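Local coordinates for putative MAR1 (Leishmania donovani, PDB 1X9G), which is of unknown function but belongs to the isochorismatase superfamily and is probably a hydrolase, perhaps a ribonuclease, at residues G19-L24 with L174-D179; N59-V64 with E105-A110. One frame throughout, in Å; residues are numbered along the deposited sequence.

Interaction 1 of 2, residues G19-L24 with L174-D179; sequences GKTAFL and LQMTKD
Met176 sends CG anti to its own carbonyl carbon (chi1 -74°), runs extended through chi2, then bends at chi3 (101°). The bend presents the terminal methyl CE to Thr21 and Phe23. This joins the first strand of the parallel alpha/beta sheet of the isochorismatase fold, 21-26, to the end of helix 169-176. The backbones stay well apart: the CA atoms of Thr21 and Met176 are 10.1 Å from each other. The Met176 side chain spans much of that distance.

Thr21 points toward the helix and meets Met176 tip to tip. Its OG1 lies 3.8 Å from Met176 CE, and CB and CG2 stand only slightly farther off, so the methyl sits against the branch point and both branches of the threonine. No hydrogen bond crosses the contact. Phe23, two residues along the same strand, reaches the methyl with the far end of its ring. The residues that touch are all buried.

The Phe23 side chain also touches Val111 and Phe113 of strand 109-115, Thr60 and Tyr62 of strand 60-67, and Leu49, Leu52 and His53 of helix 39-55. Met176 thus joins a mostly apolar cluster around Phe23.

Beyond Met176 the chain leaves helical geometry at Thr177. Lys178 folds back, and its NZ donates to Gln175 O at 2.5 Å. The N-terminal arm is tied to this helix end through Met13, whose O bonds to Lys178 NZ and whose N bonds to Gln175 OE1. A second subunit packs here too, with its Gln123 NE2 bonded to Leu174 O. Within the strand-helix contact, Phe23 CZ lies 4.0 Å from Met176 CE.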
loop_
_atom_site.group_PDB
_atom_site.type_symbol
_atom_site.label_atom_id
_atom_site.label_comp_id
_atom_site.label_asym_id
_atom_site.label_seq_id
_atom_site.Cartn_x
_atom_site.Cartn_y
_atom_site.Cartn_z
ATOM N N GLY A 19 17.009 -12.209 -23.092
ATOM C CA GLY A 19 17.277 -13.153 -21.997
ATOM C C GLY A 19 16.378 -14.374 -21.977
ATOM O O GLY A 19 15.908 -14.810 -23.026
ATOM N N LYS A 20 16.179 -14.946 -20.789
ATOM C CA LYS A 20 15.323 -16.117 -20.594
ATOM C C LYS A 20 14.370 -15.881 -19.428
ATOM O O LYS A 20 14.703 -15.181 -18.475
ATOM C CB LYS A 20 16.134 -17.397 -20.297
ATOM C CG LYS A 20 17.280 -17.711 -21.245
ATOM C CD LYS A 20 17.705 -19.174 -21.140
ATOM C CE LYS A 20 18.346 -19.721 -22.465
ATOM N NZ LYS A 20 17.425 -20.603 -23.296
ATOM N N THR A 21 13.200 -16.506 -19.508
ATOM C CA THR A 21 12.158 -16.447 -18.504
ATOM C C THR A 21 11.693 -17.853 -18.169
ATOM O O THR A 21 11.331 -18.609 -19.067
ATOM C CB THR A 21 10.916 -15.724 -19.062
ATOM O OG1 THR A 21 11.222 -14.343 -19.284
ATOM C CG2 THR A 21 9.716 -15.865 -18.083
ATOM N N ALA A 22 11.686 -18.207 -16.887
ATOM C CA ALA A 22 11.007 -19.438 -16.449
ATOM C C ALA A 22 9.580 -19.134 -16.001
ATOM O O ALA A 22 9.340 -18.212 -15.188
ATOM C CB ALA A 22 11.797 -20.185 -15.328
ATOM N N PHE A 23 8.643 -19.877 -16.587
ATOM C CA PHE A 23 7.318 -20.046 -16.041
ATOM C C PHE A 23 7.357 -21.146 -14.982
ATOM O O PHE A 23 7.807 -22.263 -15.223
ATOM C CB PHE A 23 6.304 -20.339 -17.146
ATOM C CG PHE A 23 6.280 -19.286 -18.247
ATOM C CD1 PHE A 23 6.402 -19.650 -19.576
ATOM C CD2 PHE A 23 6.133 -17.928 -17.941
ATOM C CE1 PHE A 23 6.382 -18.673 -20.609
ATOM C CE2 PHE A 23 6.111 -16.951 -18.958
ATOM C CZ PHE A 23 6.239 -17.334 -20.306
ATOM N N LEU A 24 6.917 -20.797 -13.780
ATOM C CA LEU A 24 7.010 -21.692 -12.643
ATOM C C LEU A 24 5.624 -21.962 -12.124
ATOM O O LEU A 24 4.983 -21.060 -11.580
ATOM C CB LEU A 24 7.875 -21.053 -11.577
ATOM C CG LEU A 24 8.257 -21.883 -10.383
ATOM C CD1 LEU A 24 8.486 -23.346 -10.812
ATOM C CD2 LEU A 24 9.495 -21.248 -9.661
ATOM N N LEU A 174 1.274 -8.894 -22.620
ATOM C CA LEU A 174 1.517 -7.615 -23.258
ATOM C C LEU A 174 2.864 -6.965 -22.986
ATOM O O LEU A 174 3.297 -6.079 -23.734
ATOM C CB LEU A 174 0.419 -6.655 -22.799
ATOM C CG LEU A 174 -0.986 -7.023 -23.285
ATOM C CD1 LEU A 174 -1.987 -5.894 -23.044
ATOM C CD2 LEU A 174 -0.987 -7.416 -24.801
ATOM N N GLN A 175 3.496 -7.331 -21.881
ATOM C CA GLN A 175 4.729 -6.685 -21.486
ATOM C C GLN A 175 5.869 -7.371 -22.221
ATOM O O GLN A 175 6.870 -6.741 -22.557
ATOM C CB GLN A 175 4.936 -6.788 -19.977
ATOM C CG GLN A 175 4.165 -5.756 -19.093
ATOM C CD GLN A 175 4.270 -6.129 -17.615
ATOM O OE1 GLN A 175 5.352 -6.412 -17.137
ATOM N NE2 GLN A 175 3.146 -6.204 -16.916
ATOM N N MET A 176 5.718 -8.662 -22.458
ATOM C CA MET A 176 6.687 -9.422 -23.195
ATOM C C MET A 176 6.648 -9.207 -24.747
ATOM O O MET A 176 7.664 -9.408 -25.399
ATOM C CB MET A 176 6.524 -10.907 -22.849
ATOM C CG MET A 176 7.029 -11.302 -21.460
ATOM S SD MET A 176 6.515 -12.980 -20.919
ATOM C CE MET A 176 8.038 -13.900 -21.240
ATOM N N THR A 177 5.501 -8.825 -25.321
ATOM C CA THR A 177 5.399 -8.534 -26.770
ATOM C C THR A 177 5.253 -7.067 -27.046
ATOM O O THR A 177 4.167 -6.642 -27.396
ATOM C CB THR A 177 4.116 -9.138 -27.432
ATOM O OG1 THR A 177 3.114 -9.407 -26.453
ATOM C CG2 THR A 177 4.435 -10.420 -28.202
ATOM N N LYS A 178 6.287 -6.257 -26.915
ATOM C CA LYS A 178 6.010 -4.848 -26.646
ATOM C C LYS A 178 5.192 -4.039 -27.708
ATOM O O LYS A 178 4.958 -2.833 -27.541
ATOM C CB LYS A 178 7.307 -4.169 -26.228
ATOM C CG LYS A 178 7.908 -4.694 -24.889
ATOM C CD LYS A 178 8.341 -3.495 -23.975
ATOM C CE LYS A 178 8.976 -3.919 -22.652
ATOM N NZ LYS A 178 8.022 -4.643 -21.706
ATOM N N ASP A 179 4.704 -4.728 -28.757
ATOM C CA ASP A 179 4.138 -4.095 -29.979
ATOM C C ASP A 179 3.041 -4.967 -30.620
ATOM O O ASP A 179 3.199 -6.174 -30.704
ATOM C CB ASP A 179 5.262 -3.884 -30.998
ATOM C CG ASP A 179 5.018 -2.690 -31.925
ATOM O OD1 ASP A 179 4.003 -2.673 -32.686
ATOM O OD2 ASP A 179 5.878 -1.769 -31.888
#

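Interaction 2 of 2, residues N59-V64 with E105-A110; sequences NTKYIV and EDVDNA
The carboxylate of Asp106 is the flat group that meets Lys61. The ammonium comes to OD1 from the side of the other oxygen, using the syn lone pair. Lys61 NZ and Asp106 OD1 are 2.6 Å apart, a hydrogen bond within a salt bridge. The second oxygen is less involved: Asp106 OD2 is 3.9 Å from Lys61 NZ. Asp106 holds CG between its backbone N and carbonyl carbon (chi1 65°), which swings the carboxylate toward the lysine.

The Lys61 chain, fully extended beyond CG, carries NZ to the carboxylate of Asp106. In the order of the parallel sheet, strand 21-26 lies between strands 60-67 and 109-115. Lys61 stands up from the face of the sheet, and its amine meets the loop that leads into 109-115. The same NZ donates to Leu103 O, giving the amine a second acceptor.

Val107 CG2 lies 3.7 Å from Lys61 CE and as far from Lys61 CD. The two side chains meet at a slant. Val107 is buried, whereas Asp106 is exposed. Val107 O accepts a bond from Lys133 NZ.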
loop_
_atom_site.group_PDB
_atom_site.type_symbol
_atom_site.label_atom_id
_atom_site.label_comp_id
_atom_site.label_asym_id
_atom_site.label_seq_id
_atom_site.Cartn_x
_atom_site.Cartn_y
_atom_site.Cartn_z
ATOM N N ASN A 59 13.205 -19.131 -25.682
ATOM C CA ASN A 59 13.365 -18.038 -24.704
ATOM C C ASN A 59 12.735 -18.272 -23.334
ATOM O O ASN A 59 12.929 -17.470 -22.426
ATOM C CB ASN A 59 12.773 -16.761 -25.272
ATOM C CG ASN A 59 13.685 -16.104 -26.234
ATOM O OD1 ASN A 59 14.564 -15.323 -25.837
ATOM N ND2 ASN A 59 13.502 -16.405 -27.526
ATOM N N THR A 60 11.961 -19.349 -23.201
ATOM C CA THR A 60 11.214 -19.604 -21.988
ATOM C C THR A 60 11.203 -21.093 -21.663
ATOM O O THR A 60 10.914 -21.913 -22.528
ATOM C CB THR A 60 9.751 -19.107 -22.100
ATOM O OG1 THR A 60 9.052 -19.878 -23.073
ATOM C CG2 THR A 60 9.685 -17.667 -22.514
ATOM N N LYS A 61 11.542 -21.429 -20.419
ATOM C CA LYS A 61 11.316 -22.760 -19.862
ATOM C C LYS A 61 9.987 -22.800 -19.091
ATOM O O LYS A 61 9.468 -21.753 -18.658
ATOM C CB LYS A 61 12.452 -23.136 -18.901
ATOM C CG LYS A 61 13.846 -22.814 -19.473
ATOM C CD LYS A 61 14.905 -23.052 -18.201
ATOM C CE LYS A 61 16.361 -22.705 -19.081
ATOM N NZ LYS A 61 17.466 -22.901 -18.034
ATOM N N TYR A 62 9.454 -24.004 -18.892
ATOM C CA TYR A 62 8.224 -24.166 -18.117
ATOM C C TYR A 62 8.423 -25.250 -17.055
ATOM O O TYR A 62 8.898 -26.351 -17.352
ATOM C CB TYR A 62 7.081 -24.505 -19.058
ATOM C CG TYR A 62 5.707 -24.325 -18.483
ATOM C CD1 TYR A 62 4.919 -23.223 -18.849
ATOM C CD2 TYR A 62 5.172 -25.264 -17.568
ATOM C CE1 TYR A 62 3.650 -23.047 -18.329
ATOM C CE2 TYR A 62 3.894 -25.104 -17.045
ATOM C CZ TYR A 62 3.144 -23.993 -17.434
ATOM O OH TYR A 62 1.883 -23.833 -16.938
ATOM N N ILE A 63 8.063 -24.946 -15.813
ATOM C CA ILE A 63 8.456 -25.769 -14.673
ATOM C C ILE A 63 7.245 -26.037 -13.751
ATOM O O ILE A 63 6.503 -25.127 -13.400
ATOM C CB ILE A 63 9.678 -25.127 -13.922
ATOM C CG1 ILE A 63 10.840 -24.873 -14.891
ATOM C CG2 ILE A 63 10.130 -25.949 -12.690
ATOM C CD1 ILE A 63 11.996 -24.089 -14.271
ATOM N N VAL A 64 7.033 -27.291 -13.390
ATOM C CA VAL A 64 5.912 -27.700 -12.568
ATOM C C VAL A 64 6.577 -28.320 -11.367
ATOM O O VAL A 64 7.420 -29.200 -11.514
ATOM C CB VAL A 64 5.076 -28.795 -13.282
ATOM C CG1 VAL A 64 3.957 -29.318 -12.413
ATOM C CG2 VAL A 64 4.539 -28.283 -14.641
ATOM N N GLU A 105 20.118 -21.524 -13.841
ATOM C CA GLU A 105 21.481 -21.009 -13.940
ATOM C C GLU A 105 21.627 -19.938 -15.009
ATOM O O GLU A 105 22.469 -19.054 -14.860
ATOM C CB GLU A 105 22.509 -22.125 -14.146
ATOM C CG GLU A 105 23.244 -22.589 -12.866
ATOM C CD GLU A 105 24.103 -23.864 -13.094
ATOM O OE1 GLU A 105 24.942 -23.890 -14.033
ATOM O OE2 GLU A 105 23.934 -24.847 -12.326
ATOM N N ASP A 106 20.795 -19.990 -16.053
ATOM C CA ASP A 106 20.852 -19.002 -17.159
ATOM C C ASP A 106 19.547 -18.231 -17.402
ATOM O O ASP A 106 19.307 -17.749 -18.532
ATOM C CB ASP A 106 21.238 -19.707 -18.469
ATOM C CG ASP A 106 20.178 -20.707 -18.923
ATOM O OD1 ASP A 106 19.259 -21.018 -18.128
ATOM O OD2 ASP A 106 20.264 -21.186 -20.075
ATOM N N VAL A 107 18.699 -18.146 -16.367
ATOM C CA VAL A 107 17.361 -17.552 -16.491
ATOM C C VAL A 107 17.402 -16.222 -15.776
ATOM O O VAL A 107 17.967 -16.136 -14.688
ATOM C CB VAL A 107 16.211 -18.528 -15.983
ATOM C CG1 VAL A 107 14.866 -17.796 -15.730
ATOM C CG2 VAL A 107 15.968 -19.665 -17.004
ATOM N N ASP A 108 16.852 -15.179 -16.402
ATOM C CA ASP A 108 16.857 -13.823 -15.813
ATOM C C ASP A 108 15.594 -13.467 -15.033
ATOM O O ASP A 108 15.659 -12.715 -14.036
ATOM C CB ASP A 108 17.082 -12.801 -16.906
ATOM C CG ASP A 108 18.401 -13.008 -17.590
ATOM O OD1 ASP A 108 18.452 -13.675 -18.649
ATOM O OD2 ASP A 108 19.404 -12.546 -17.023
ATOM N N ASN A 109 14.460 -14.000 -15.508
ATOM C CA ASN A 109 13.133 -13.656 -15.018
ATOM C C ASN A 109 12.317 -14.882 -14.660
ATOM O O ASN A 109 12.331 -15.854 -15.389
ATOM C CB ASN A 109 12.356 -12.897 -16.082
ATOM C CG ASN A 109 13.193 -11.884 -16.791
ATOM O OD1 ASN A 109 13.733 -12.167 -17.843
ATOM N ND2 ASN A 109 13.330 -10.705 -16.215
ATOM N N ALA A 110 11.584 -14.824 -13.565
ATOM C CA ALA A 110 10.684 -15.881 -13.201
ATOM C C ALA A 110 9.298 -15.305 -13.067
ATOM O O ALA A 110 9.106 -14.304 -12.389
ATOM C CB ALA A 110 11.117 -16.517 -11.910
#

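In the fold
Strand 21-26 links the two contacts, whose centres are 10 Å apart. Its neighbours in the parallel sheet are the two strands of interaction 2. Phe23 O lies 2.8 Å from Ile63 N, and Ala22 N lies 2.9 Å from Asn109 O; both are probable hydrogen bonds. Thr21 and Phe23 serve interaction 1 on one face of the sheet, while Lys61 of interaction 2 extends from the other face. Along the chain, interaction 2 is nested within the loop closed by interaction 1. Both gather near the starts of the strands. In relatives the active site lies at the opposite, C-terminal ends, so both contacts are probably structural.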